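Side-chain contacts in fat acid-binding protein (Eubacterium ventriosum, PDB 3NYI), which is a DegV-family protein that holds a bound stearic acid molecule and probably serves to bind fatty acids: residues E21-T26 against Q137-L142; V32-E37 against Y52-D57; N101-A106 against I119-S124; G181-A186 against P195-K200. All blocks are in the same frame, centred on the assembly; numbering follows the deposited sequence.

Contact 1: residues E21-T26 against Q137-L142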
loop_
_atom_site.group_PDB
_atom_site.type_symbol
_atom_site.label_atom_id
_atom_site.label_comp_id
_atom_site.label_asym_id
_atom_site.label_seq_id
_atom_site.Cartn_x
_atom_site.Cartn_y
_atom_site.Cartn_z
ATOM N N GLU A 21 -3.786 -9.132 -13.788
ATOM C CA GLU A 21 -4.358 -9.830 -14.931
ATOM C C GLU A 21 -5.532 -10.710 -14.508
ATOM O O GLU A 21 -6.598 -10.682 -15.125
ATOM C CB GLU A 21 -3.298 -10.664 -15.649
ATOM C CG GLU A 21 -3.849 -11.436 -16.840
ATOM C CD GLU A 21 -2.763 -12.030 -17.713
ATOM O OE1 GLU A 21 -2.335 -13.171 -17.435
ATOM O OE2 GLU A 21 -2.340 -11.357 -18.678
ATOM N N LYS A 22 -5.337 -11.478 -13.446
ATOM C CA LYS A 22 -6.363 -12.396 -12.973
ATOM C C LYS A 22 -7.672 -11.703 -12.625
ATOM O O LYS A 22 -8.744 -12.185 -12.992
ATOM C CB LYS A 22 -5.867 -13.164 -11.760
ATOM C CG LYS A 22 -6.864 -14.168 -11.224
ATOM C CD LYS A 22 -6.221 -14.993 -10.142
ATOM C CE LYS A 22 -7.177 -16.025 -9.576
ATOM N NZ LYS A 22 -6.595 -16.595 -8.334
ATOM N N HIS A 23 -7.587 -10.566 -11.936
ATOM C CA HIS A 23 -8.781 -9.900 -11.423
ATOM C C HIS A 23 -9.168 -8.615 -12.158
ATOM O O HIS A 23 -10.031 -7.869 -11.694
ATOM C CB HIS A 23 -8.615 -9.605 -9.935
ATOM C CG HIS A 23 -8.410 -10.829 -9.097
ATOM N ND1 HIS A 23 -9.419 -11.723 -8.835
ATOM C CD2 HIS A 23 -7.312 -11.290 -8.454
ATOM C CE1 HIS A 23 -8.956 -12.696 -8.064
ATOM N NE2 HIS A 23 -7.681 -12.453 -7.817
ATOM N N ASP A 24 -8.523 -8.356 -13.292
ATOM C CA ASP A 24 -8.840 -7.205 -14.130
ATOM C C ASP A 24 -8.749 -5.862 -13.382
ATOM O O ASP A 24 -9.678 -5.054 -13.427
ATOM C CB ASP A 24 -10.229 -7.372 -14.759
ATOM C CG ASP A 24 -10.469 -6.408 -15.903
ATOM O OD1 ASP A 24 -9.476 -5.996 -16.540
ATOM O OD2 ASP A 24 -11.645 -6.067 -16.164
ATOM N N VAL A 25 -7.634 -5.639 -12.692
ATOM C CA VAL A 25 -7.396 -4.376 -11.993
ATOM C C VAL A 25 -6.435 -3.521 -12.814
ATOM O O VAL A 25 -5.407 -4.004 -13.285
ATOM C CB VAL A 25 -6.827 -4.609 -10.577
ATOM C CG1 VAL A 25 -6.410 -3.280 -9.920
ATOM C CG2 VAL A 25 -7.847 -5.367 -9.711
ATOM N N THR A 26 -6.786 -2.255 -12.989
ATOM C CA THR A 26 -5.997 -1.326 -13.784
ATOM C C THR A 26 -5.227 -0.399 -12.848
ATOM O O THR A 26 -5.784 0.098 -11.867
ATOM C CB THR A 26 -6.912 -0.504 -14.690
ATOM O OG1 THR A 26 -7.688 -1.401 -15.500
ATOM C CG2 THR A 26 -6.099 0.453 -15.587
ATOM N N GLN A 137 -10.288 -7.422 -0.830
ATOM C CA GLN A 137 -11.584 -7.647 -0.186
ATOM C C GLN A 137 -12.699 -7.186 -1.122
ATOM O O GLN A 137 -13.716 -7.849 -1.254
ATOM C CB GLN A 137 -11.682 -6.940 1.165
ATOM C CG GLN A 137 -10.881 -7.617 2.275
ATOM C CD GLN A 137 -11.401 -9.020 2.587
ATOM O OE1 GLN A 137 -12.593 -9.206 2.804
ATOM N NE2 GLN A 137 -10.505 -10.009 2.588
ATOM N N PHE A 138 -12.494 -6.055 -1.797
ATOM C CA PHE A 138 -13.490 -5.541 -2.727
ATOM C C PHE A 138 -13.666 -6.485 -3.915
ATOM O O PHE A 138 -14.786 -6.782 -4.316
ATOM C CB PHE A 138 -13.096 -4.136 -3.231
ATOM C CG PHE A 138 -14.270 -3.315 -3.658
ATOM C CD1 PHE A 138 -15.029 -2.638 -2.714
ATOM C CD2 PHE A 138 -14.636 -3.243 -4.996
ATOM C CE1 PHE A 138 -16.130 -1.900 -3.090
ATOM C CE2 PHE A 138 -15.737 -2.500 -5.385
ATOM C CZ PHE A 138 -16.484 -1.826 -4.430
ATOM N N VAL A 139 -12.551 -6.948 -4.476
ATOM C CA VAL A 139 -12.587 -7.928 -5.562
ATOM C C VAL A 139 -13.348 -9.185 -5.131
ATOM O O VAL A 139 -14.176 -9.710 -5.881
ATOM C CB VAL A 139 -11.168 -8.312 -6.036
ATOM C CG1 VAL A 139 -11.218 -9.558 -6.933
ATOM C CG2 VAL A 139 -10.504 -7.131 -6.755
ATOM N N ARG A 140 -13.073 -9.649 -3.919
ATOM C CA ARG A 140 -13.781 -10.812 -3.363
ATOM C C ARG A 140 -15.290 -10.590 -3.282
ATOM O O ARG A 140 -16.077 -11.435 -3.722
ATOM C CB ARG A 140 -13.248 -11.164 -1.981
ATOM C CG ARG A 140 -11.839 -11.715 -1.962
ATOM C CD ARG A 140 -11.355 -11.879 -0.529
ATOM N NE ARG A 140 -9.965 -12.321 -0.473
ATOM C CZ ARG A 140 -9.549 -13.360 0.243
ATOM N NH1 ARG A 140 -10.417 -14.058 0.975
ATOM N NH2 ARG A 140 -8.267 -13.697 0.231
HETATM N N MSE A 141 -15.695 -9.454 -2.719
HETATM C CA MSE A 141 -17.121 -9.167 -2.541
HETATM C C MSE A 141 -17.888 -9.182 -3.850
HETATM O O MSE A 141 -18.962 -9.794 -3.944
HETATM C CB MSE A 141 -17.339 -7.854 -1.767
HETATM C CG MSE A 141 -16.896 -7.952 -0.296
HETATM SE SE MSE A 141 -17.337 -6.366 0.769
HETATM C CE MSE A 141 -15.846 -5.227 0.210
ATOM N N LEU A 142 -17.331 -8.517 -4.861
ATOM C CA LEU A 142 -17.948 -8.476 -6.175
ATOM C C LEU A 142 -17.974 -9.845 -6.840
ATOM O O LEU A 142 -18.967 -10.209 -7.451
ATOM C CB LEU A 142 -17.244 -7.454 -7.074
ATOM C CG LEU A 142 -17.289 -6.027 -6.525
ATOM C CD1 LEU A 142 -16.785 -5.037 -7.568
ATOM C CD2 LEU A 142 -18.698 -5.660 -6.076
#
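Val139 points from helix 128-143 toward the last turn of helix 17-23, where its CG1 comes within 3.4 Å of His23 ND1. The apolar part of the contact is small. The same methyl also lies 3.8 Å from His23 CG; it meets the ND1 side of the ring obliquely, and the two side chains cross at about a right angle. With CG1 anti to the backbone N (chi1 167°), Val139 turns its second methyl, CG2, to Val25 CG2 at 4.3 Å, a looser touch. A beta-branched residue suits this place because its two methyls serve two neighbours at once.

The polar part belongs to the histidine. Its ND1 bonds to Glu143 OE2, one turn further along the helix of Val139, and its NE2 to Glu267 OE1, which also takes a salt bridge from Lys22 NZ. The aliphatic chain of Lys22 lies over one ring face, with CG 3.9 Å above the plane, and the Tyr19 ring meets the imidazole at about 45°.

Backbone geometry completes the corner. Asp24 has positive phi and ends the helix in a Schellman motif, which turns the chain into strand 25-33, while its OD2 makes a salt bridge with Lys6.

With a carboxylate oxygen at each ring nitrogen, the imidazole is probably stabilised in its protonated form. Its rotation is fixed by polar bonds at both nitrogens, so the valine packs against a ring that is already oriented, and helix 17-23 is joined to helix 128-143 by an apolar touch and a hydrogen bond from the ring to Glu143.

Contact 2: residues V32-E37 against Y52-D57; sequences VSFDGE and YQRMVD
Arg54 reaches out from helix 48-57 and, in one of its two modelled conformers, lays its guanidinium over one face of the Phe34 ring, just beyond the end of strand 25-33. This is the close part of the contact, a cation-pi pair with Arg54 CZ 4.5 Å from the ring centroid and 24° off the normal. The planes are inclined by 34°, so the group tilts over the ring, bringing NH1 to 3.8 Å from Phe34 CD2. Bends at chi2 and chi3 carry the guanidinium there; nearer the helix, Arg54 CB meets Phe34 CE1 at 3.9 Å. Ile46 touches the phenylalanine too. Were Phe34 replaced by an alanine, the guanidinium would probably lose its aromatic platform and be free to swing into solvent.

The outer side is looser: Arg54 is exposed, and with a second conformer the stack is probably not held all the time. Beyond the ring the chain turns through polar residues. Asp35 OD1 accepts from Glu37 N at 2.7 Å, forming an Asx turn, and also from Thr38 N; Gly36 takes backbone angles at which a side chain would jam against the preceding carbonyl. Residues 34-38 thus form the connection of a beta hairpin, joining strand 25-33 to its antiparallel partner 39-41.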
loop_
_atom_site.group_PDB
_atom_site.type_symbol
_atom_site.label_atom_id
_atom_site.label_comp_id
_atom_site.label_asym_id
_atom_site.label_seq_id
_atom_site.Cartn_x
_atom_site.Cartn_y
_atom_site.Cartn_z
ATOM N N VAL A 32 8.626 8.504 -10.095
ATOM C CA VAL A 32 9.802 8.714 -9.264
ATOM C C VAL A 32 10.870 9.492 -10.041
ATOM O O VAL A 32 10.953 9.382 -11.265
ATOM C CB VAL A 32 10.363 7.382 -8.748
ATOM C CG1 VAL A 32 10.700 6.453 -9.907
ATOM C CG2 VAL A 32 11.573 7.616 -7.881
ATOM N N SER A 33 11.651 10.309 -9.332
ATOM C CA SER A 33 12.759 11.043 -9.941
ATOM C C SER A 33 13.993 10.910 -9.067
ATOM O O SER A 33 13.905 10.965 -7.844
ATOM C CB SER A 33 12.440 12.530 -10.125
ATOM O OG SER A 33 13.588 13.235 -10.606
ATOM N N PHE A 34 15.145 10.733 -9.703
ATOM C CA PHE A 34 16.402 10.641 -8.976
ATOM C C PHE A 34 17.156 11.962 -8.924
ATOM O O PHE A 34 17.926 12.203 -8.000
ATOM C CB PHE A 34 17.261 9.522 -9.565
ATOM C CG PHE A 34 16.577 8.197 -9.536
ATOM C CD1 PHE A 34 16.485 7.485 -8.350
ATOM C CD2 PHE A 34 15.962 7.692 -10.670
ATOM C CE1 PHE A 34 15.826 6.275 -8.302
ATOM C CE2 PHE A 34 15.298 6.482 -10.629
ATOM C CZ PHE A 34 15.226 5.772 -9.439
ATOM N N ASP A 35 16.919 12.825 -9.905
ATOM C CA ASP A 35 17.609 14.109 -9.954
ATOM C C ASP A 35 16.686 15.285 -9.666
ATOM O O ASP A 35 17.138 16.425 -9.585
ATOM C CB ASP A 35 18.312 14.307 -11.304
ATOM C CG ASP A 35 17.354 14.257 -12.483
ATOM O OD1 ASP A 35 16.120 14.331 -12.278
ATOM O OD2 ASP A 35 17.844 14.151 -13.627
ATOM N N GLY A 36 15.395 15.005 -9.512
ATOM C CA GLY A 36 14.415 16.053 -9.292
ATOM C C GLY A 36 13.974 16.775 -10.554
ATOM O O GLY A 36 13.148 17.683 -10.491
ATOM N N GLU A 37 14.520 16.375 -11.702
ATOM C CA GLU A 37 14.149 16.979 -12.979
ATOM C C GLU A 37 13.360 16.009 -13.845
ATOM O O GLU A 37 12.243 16.301 -14.270
ATOM C CB GLU A 37 15.398 17.450 -13.738
ATOM C CG GLU A 37 16.113 18.593 -13.059
ATOM C CD GLU A 37 15.198 19.785 -12.823
ATOM O OE1 GLU A 37 14.730 20.383 -13.816
ATOM O OE2 GLU A 37 14.942 20.119 -11.646
ATOM N N TYR A 52 15.209 0.121 -6.469
ATOM C CA TYR A 52 15.835 -0.313 -5.232
ATOM C C TYR A 52 17.355 -0.324 -5.409
ATOM O O TYR A 52 18.104 0.040 -4.497
ATOM C CB TYR A 52 15.350 -1.705 -4.838
ATOM C CG TYR A 52 14.085 -1.736 -3.980
ATOM C CD1 TYR A 52 12.821 -1.663 -4.555
ATOM C CD2 TYR A 52 14.162 -1.882 -2.600
ATOM C CE1 TYR A 52 11.662 -1.720 -3.759
ATOM C CE2 TYR A 52 13.013 -1.943 -1.801
ATOM C CZ TYR A 52 11.772 -1.859 -2.386
ATOM O OH TYR A 52 10.629 -1.924 -1.593
ATOM N N GLN A 53 17.801 -0.758 -6.584
ATOM C CA GLN A 53 19.232 -0.822 -6.882
ATOM C C GLN A 53 19.897 0.544 -6.789
ATOM O O GLN A 53 20.945 0.682 -6.153
ATOM C CB GLN A 53 19.489 -1.437 -8.261
ATOM C CG GLN A 53 19.783 -2.927 -8.233
ATOM C CD GLN A 53 20.964 -3.293 -7.342
ATOM O OE1 GLN A 53 21.879 -2.497 -7.123
ATOM N NE2 GLN A 53 20.945 -4.510 -6.823
ATOM N N ARG A 54 19.294 1.550 -7.418
ATOM C CA ARG A 54 19.843 2.899 -7.369
ATOM C C ARG A 54 20.056 3.335 -5.927
ATOM O O ARG A 54 21.074 3.918 -5.594
ATOM C CB ARG A 54 18.931 3.894 -8.091
ATOM C CG ARG A 54 18.912 3.747 -9.603
ATOM C CD ARG A 54 20.255 4.121 -10.210
ATOM N NE ARG A 54 20.690 5.454 -9.798
ATOM C CZ ARG A 54 20.301 6.583 -10.382
ATOM N NH1 ARG A 54 19.459 6.547 -11.407
ATOM N NH2 ARG A 54 20.751 7.750 -9.938
HETATM N N MSE A 55 19.088 3.045 -5.061
HETATM C CA MSE A 55 19.217 3.443 -3.660
HETATM C C MSE A 55 20.266 2.626 -2.921
HETATM O O MSE A 55 20.994 3.156 -2.084
HETATM C CB MSE A 55 17.874 3.356 -2.924
HETATM C CG MSE A 55 16.796 4.244 -3.507
HETATM SE SE MSE A 55 15.183 4.122 -2.378
HETATM C CE MSE A 55 15.514 5.537 -1.201
ATOM N N VAL A 56 20.322 1.329 -3.212
ATOM C CA VAL A 56 21.288 0.451 -2.556
ATOM C C VAL A 56 22.723 0.791 -2.982
ATOM O O VAL A 56 23.648 0.772 -2.165
ATOM C CB VAL A 56 20.987 -1.036 -2.825
ATOM C CG1 VAL A 56 22.146 -1.899 -2.378
ATOM C CG2 VAL A 56 19.696 -1.463 -2.114
ATOM N N ASP A 57 22.898 1.112 -4.259
ATOM C CA ASP A 57 24.208 1.496 -4.783
ATOM C C ASP A 57 24.669 2.850 -4.250
ATOM O O ASP A 57 25.860 3.143 -4.246
ATOM C CB ASP A 57 24.181 1.542 -6.314
ATOM C CG ASP A 57 24.025 0.169 -6.942
ATOM O OD1 ASP A 57 24.337 -0.836 -6.268
ATOM O OD2 ASP A 57 23.597 0.096 -8.116
#

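Contact 3: residues N101-A106 against I119-S124; sequences NSAINA and ICVIDS
Val121 projects from strand 119-123 into the overlying helix 99-113 and meets two successive helix residues, Ala103 and Ile104. The side chains of the two segments touch only through hydrocarbon. Val121 CG1 stands 3.7 Å from Ala103 CB, while Ile104 CD1 comes to 3.7 Å from Val121 CB, so the valine is touched at one methyl and at its branch point. Its other methyl, CG2, lies 3.9 Å from Ala103 O, close to the helix backbone itself. Alanine suits the position that faces the strand, its short side chain being consistent with a close approach of helix and sheet. The nearest CA atoms across the contact, those of Ile104 and Val121, are 6.6 Å apart. Ile104 starts off beside the strand, but its bent chain (chi1 -70°, chi2 -60°) brings the terminal methyl back to the valine.

Hydrogen bonding is left to the surroundings. The strand pairs in parallel with 87-91, through backbone bonds from Cys120 and Ile122 to Cys89, and Lys107 NZ of the helix bonds to Ile119 O. Ile122, pointing away from helix 99-113, packs on helix 148-161, so successive side chains point to opposite faces of the sheet.

Strand 87-91, helix 99-113 and strand 119-123 make a beta-alpha-beta unit. Because the side chains of its helix and second strand meet here through hydrocarbon, with one methyl also near a helix carbonyl, their fit depends on shape and exclusion of water, while direction and register are probably set by the sheet's own hydrogen bonds.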
loop_
_atom_site.group_PDB
_atom_site.type_symbol
_atom_site.label_atom_id
_atom_site.label_comp_id
_atom_site.label_asym_id
_atom_site.label_seq_id
_atom_site.Cartn_x
_atom_site.Cartn_y
_atom_site.Cartn_z
ATOM N N ASN A 101 -6.845 13.302 -4.465
ATOM C CA ASN A 101 -7.444 14.518 -4.986
ATOM C C ASN A 101 -7.219 14.723 -6.488
ATOM O O ASN A 101 -8.014 15.392 -7.144
ATOM C CB ASN A 101 -7.045 15.740 -4.161
ATOM C CG ASN A 101 -7.967 15.931 -2.955
ATOM O OD1 ASN A 101 -9.167 16.215 -3.103
ATOM N ND2 ASN A 101 -7.430 15.728 -1.779
ATOM N N SER A 102 -6.158 14.132 -7.028
ATOM C CA SER A 102 -6.014 14.104 -8.491
ATOM C C SER A 102 -7.135 13.288 -9.102
ATOM O O SER A 102 -7.719 13.668 -10.116
ATOM C CB SER A 102 -4.666 13.521 -8.922
ATOM O OG SER A 102 -3.620 14.344 -8.474
ATOM N N ALA A 103 -7.466 12.163 -8.465
ATOM C CA ALA A 103 -8.514 11.308 -9.003
ATOM C C ALA A 103 -9.879 11.987 -8.898
ATOM O O ALA A 103 -10.731 11.823 -9.765
ATOM C CB ALA A 103 -8.532 9.934 -8.284
ATOM N N ILE A 104 -10.098 12.733 -7.820
ATOM C CA ILE A 104 -11.349 13.469 -7.669
ATOM C C ILE A 104 -11.470 14.506 -8.791
ATOM O O ILE A 104 -12.516 14.630 -9.442
ATOM C CB ILE A 104 -11.430 14.197 -6.311
ATOM C CG1 ILE A 104 -11.600 13.185 -5.173
ATOM C CG2 ILE A 104 -12.622 15.146 -6.305
ATOM C CD1 ILE A 104 -12.845 12.346 -5.295
ATOM N N ASN A 105 -10.405 15.261 -9.009
ATOM C CA ASN A 105 -10.418 16.223 -10.117
ATOM C C ASN A 105 -10.621 15.541 -11.466
ATOM O O ASN A 105 -11.287 16.080 -12.344
ATOM C CB ASN A 105 -9.171 17.105 -10.120
ATOM C CG ASN A 105 -9.286 18.268 -9.141
ATOM O OD1 ASN A 105 -9.865 18.127 -8.060
ATOM N ND2 ASN A 105 -8.751 19.423 -9.521
ATOM N N ALA A 106 -10.073 14.340 -11.619
ATOM C CA ALA A 106 -10.194 13.619 -12.887
ATOM C C ALA A 106 -11.620 13.120 -13.109
ATOM O O ALA A 106 -12.138 13.162 -14.233
ATOM C CB ALA A 106 -9.208 12.466 -12.940
ATOM N N ILE A 119 -18.508 6.839 -11.586
ATOM C CA ILE A 119 -17.130 6.777 -11.121
ATOM C C ILE A 119 -17.120 6.999 -9.618
ATOM O O ILE A 119 -17.575 8.032 -9.137
ATOM C CB ILE A 119 -16.265 7.869 -11.784
ATOM C CG1 ILE A 119 -16.296 7.739 -13.305
ATOM C CG2 ILE A 119 -14.824 7.808 -11.269
ATOM C CD1 ILE A 119 -15.559 8.869 -14.025
ATOM N N CYS A 120 -16.609 6.018 -8.882
ATOM C CA CYS A 120 -16.489 6.112 -7.432
ATOM C C CYS A 120 -15.003 6.159 -7.039
ATOM O O CYS A 120 -14.246 5.247 -7.360
ATOM C CB CYS A 120 -17.183 4.913 -6.771
ATOM S SG CYS A 120 -16.878 4.810 -4.998
ATOM N N VAL A 121 -14.582 7.230 -6.372
ATOM C CA VAL A 121 -13.173 7.375 -5.987
ATOM C C VAL A 121 -13.077 7.158 -4.484
ATOM O O VAL A 121 -13.801 7.785 -3.713
ATOM C CB VAL A 121 -12.604 8.763 -6.365
ATOM C CG1 VAL A 121 -11.156 8.919 -5.867
ATOM C CG2 VAL A 121 -12.673 8.966 -7.874
ATOM N N ILE A 122 -12.199 6.246 -4.080
ATOM C CA ILE A 122 -12.055 5.898 -2.677
ATOM C C ILE A 122 -10.658 6.192 -2.138
ATOM O O ILE A 122 -9.662 5.669 -2.646
ATOM C CB ILE A 122 -12.351 4.399 -2.453
ATOM C CG1 ILE A 122 -13.792 4.061 -2.868
ATOM C CG2 ILE A 122 -12.050 3.998 -0.998
ATOM C CD1 ILE A 122 -14.042 2.575 -2.996
ATOM N N ASP A 123 -10.599 7.028 -1.105
ATOM C CA ASP A 123 -9.403 7.163 -0.263
ATOM C C ASP A 123 -9.266 5.879 0.557
ATOM O O ASP A 123 -9.964 5.687 1.555
ATOM C CB ASP A 123 -9.582 8.369 0.674
ATOM C CG ASP A 123 -8.459 8.504 1.714
ATOM O OD1 ASP A 123 -7.407 7.836 1.602
ATOM O OD2 ASP A 123 -8.646 9.295 2.664
ATOM N N SER A 124 -8.382 4.984 0.141
ATOM C CA SER A 124 -8.278 3.686 0.810
ATOM C C SER A 124 -7.903 3.785 2.293
ATOM O O SER A 124 -8.207 2.875 3.065
ATOM C CB SER A 124 -7.254 2.790 0.099
ATOM O OG SER A 124 -5.922 3.137 0.447
#

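Contact 4: residues G181-A186 against P195-K200; sequences GKVATA and PVIIMK
Val183 turns its two methyls to two residues of strand 194-200, crossing both side chains at about a right angle. CG1, anti to the backbone N (chi1 173°), rests on the pyrrolidine of Pro195, 3.8 Å from CB and 3.9 Å from CG. CG2 goes to Ile197, whose CG2 is 3.9 Å away. Pro195 and Ile197 stand two apart in the strand and so share the face met by the loop, whereas Val196 between them points away and packs on helix 213-231. Proline offers a rigid hydrocarbon surface here, and the beta-branched isoleucine fills the space beside it. An alanine at Val183 is likely to open gaps next to both Pro195 and Ile197, weakening the hold of the loop on the sheet.

The loop is braced internally by polar bonds. Thr188 OG1 bonds to Val183 O and to Thr185 N, and Ala184 N closes a turn onto Gly181 O at 3.1 Å; glycine suits position 181, where phi is positive. Ile197 also touches Phe166 and Ile204 on the flanking strands. Its side chain lies about 6 Å from the bound stearic acid, placing this loop-on-sheet packing beside the lipid site of the DegV-family fold.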
loop_
_atom_site.group_PDB
_atom_site.type_symbol
_atom_site.label_atom_id
_atom_site.label_comp_id
_atom_site.label_asym_id
_atom_site.label_seq_id
_atom_site.Cartn_x
_atom_site.Cartn_y
_atom_site.Cartn_z
ATOM N N GLY A 181 6.125 11.950 10.231
ATOM C CA GLY A 181 5.149 12.274 11.253
ATOM C C GLY A 181 5.495 11.802 12.658
ATOM O O GLY A 181 6.578 12.079 13.194
ATOM N N LYS A 182 4.566 11.068 13.256
ATOM C CA LYS A 182 4.702 10.654 14.658
ATOM C C LYS A 182 5.801 9.618 14.929
ATOM O O LYS A 182 6.105 9.299 16.087
ATOM C CB LYS A 182 3.354 10.160 15.192
ATOM C CG LYS A 182 2.364 11.287 15.439
ATOM C CD LYS A 182 0.992 10.754 15.814
ATOM C CE LYS A 182 0.019 11.896 16.102
ATOM N NZ LYS A 182 -0.219 12.762 14.908
ATOM N N VAL A 183 6.390 9.080 13.869
ATOM C CA VAL A 183 7.501 8.149 14.041
ATOM C C VAL A 183 8.786 8.893 14.456
ATOM O O VAL A 183 9.717 8.286 14.981
ATOM C CB VAL A 183 7.713 7.309 12.768
ATOM C CG1 VAL A 183 8.975 6.459 12.862
ATOM C CG2 VAL A 183 6.473 6.434 12.517
ATOM N N ALA A 184 8.837 10.205 14.230
ATOM C CA ALA A 184 9.980 10.999 14.705
ATOM C C ALA A 184 9.786 11.382 16.168
ATOM O O ALA A 184 8.912 12.182 16.496
ATOM C CB ALA A 184 10.196 12.254 13.844
ATOM N N THR A 185 10.589 10.796 17.048
ATOM C CA THR A 185 10.543 11.151 18.465
ATOM C C THR A 185 11.965 11.237 19.010
ATOM O O THR A 185 12.925 10.946 18.299
ATOM C CB THR A 185 9.702 10.144 19.308
ATOM O OG1 THR A 185 10.456 8.953 19.556
ATOM C CG2 THR A 185 8.401 9.780 18.599
ATOM N N ALA A 186 12.101 11.643 20.265
ATOM C CA ALA A 186 13.422 11.740 20.866
ATOM C C ALA A 186 14.097 10.375 20.809
ATOM O O ALA A 186 15.251 10.263 20.398
ATOM C CB ALA A 186 13.324 12.238 22.296
ATOM N N PRO A 195 12.754 2.174 14.115
ATOM C CA PRO A 195 11.389 2.061 14.639
ATOM C C PRO A 195 10.691 0.776 14.230
ATOM O O PRO A 195 10.968 0.204 13.174
ATOM C CB PRO A 195 10.679 3.242 13.981
ATOM C CG PRO A 195 11.379 3.369 12.628
ATOM C CD PRO A 195 12.833 3.037 12.920
ATOM N N VAL A 196 9.805 0.306 15.104
ATOM C CA VAL A 196 8.766 -0.610 14.687
ATOM C C VAL A 196 7.594 0.325 14.447
ATOM O O VAL A 196 7.253 1.134 15.314
ATOM C CB VAL A 196 8.384 -1.592 15.801
ATOM C CG1 VAL A 196 7.165 -2.413 15.383
ATOM C CG2 VAL A 196 9.564 -2.499 16.156
ATOM N N ILE A 197 6.987 0.226 13.274
ATOM C CA ILE A 197 5.987 1.198 12.862
ATOM C C ILE A 197 4.642 0.521 12.651
ATOM O O ILE A 197 4.573 -0.610 12.179
ATOM C CB ILE A 197 6.424 1.912 11.539
ATOM C CG1 ILE A 197 7.806 2.558 11.711
ATOM C CG2 ILE A 197 5.369 2.953 11.083
ATOM C CD1 ILE A 197 8.382 3.129 10.408
ATOM N N ILE A 198 3.568 1.227 12.986
ATOM C CA ILE A 198 2.233 0.724 12.754
ATOM C C ILE A 198 1.495 1.694 11.864
ATOM O O ILE A 198 1.460 2.885 12.159
ATOM C CB ILE A 198 1.424 0.604 14.078
ATOM C CG1 ILE A 198 2.131 -0.322 15.062
ATOM C CG2 ILE A 198 0.005 0.122 13.774
ATOM C CD1 ILE A 198 1.467 -0.392 16.444
HETATM N N MSE A 199 0.897 1.190 10.790
HETATM C CA MSE A 199 -0.006 2.012 9.997
HETATM C C MSE A 199 -1.440 1.692 10.360
HETATM O O MSE A 199 -1.876 0.540 10.276
HETATM C CB MSE A 199 0.192 1.813 8.491
HETATM C CG MSE A 199 -0.736 2.708 7.691
HETATM SE SE MSE A 199 -0.451 2.680 5.752
HETATM C CE MSE A 199 -1.597 4.230 5.341
ATOM N N LYS A 200 -2.180 2.711 10.774
ATOM C CA LYS A 200 -3.581 2.508 11.075
ATOM C C LYS A 200 -4.298 3.821 10.946
ATOM O O LYS A 200 -3.705 4.896 11.160
ATOM C CB LYS A 200 -3.760 1.937 12.487
ATOM C CG LYS A 200 -3.706 2.962 13.604
ATOM C CD LYS A 200 -4.026 2.276 14.959
ATOM C CE LYS A 200 -3.996 3.261 16.119
ATOM N NZ LYS A 200 -4.334 2.598 17.433
#

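Overall arrangement
Contacts 1 and 4 are buried, contact 3 is partly so, and contact 2 lies at the surface, where an arginine over an aromatic ring replaces the methyl packing of contacts 3 and 4. Contact 1 mixes both chemistries, valines beside a histidine held by carboxylates. Contacts 1 and 2 share strand 25-33, near its two ends, with centres 32 Å apart. Contacts 1 and 3 reach the same sheet, and strand 119-123 leads on to helix 128-143. Contact 4 belongs to the other sheet, opposite contact 1 across the chain's centre, yet its nearest atoms come within about 7 Å of contact 3. It lies nearer the stearic acid than contacts 2 and 3.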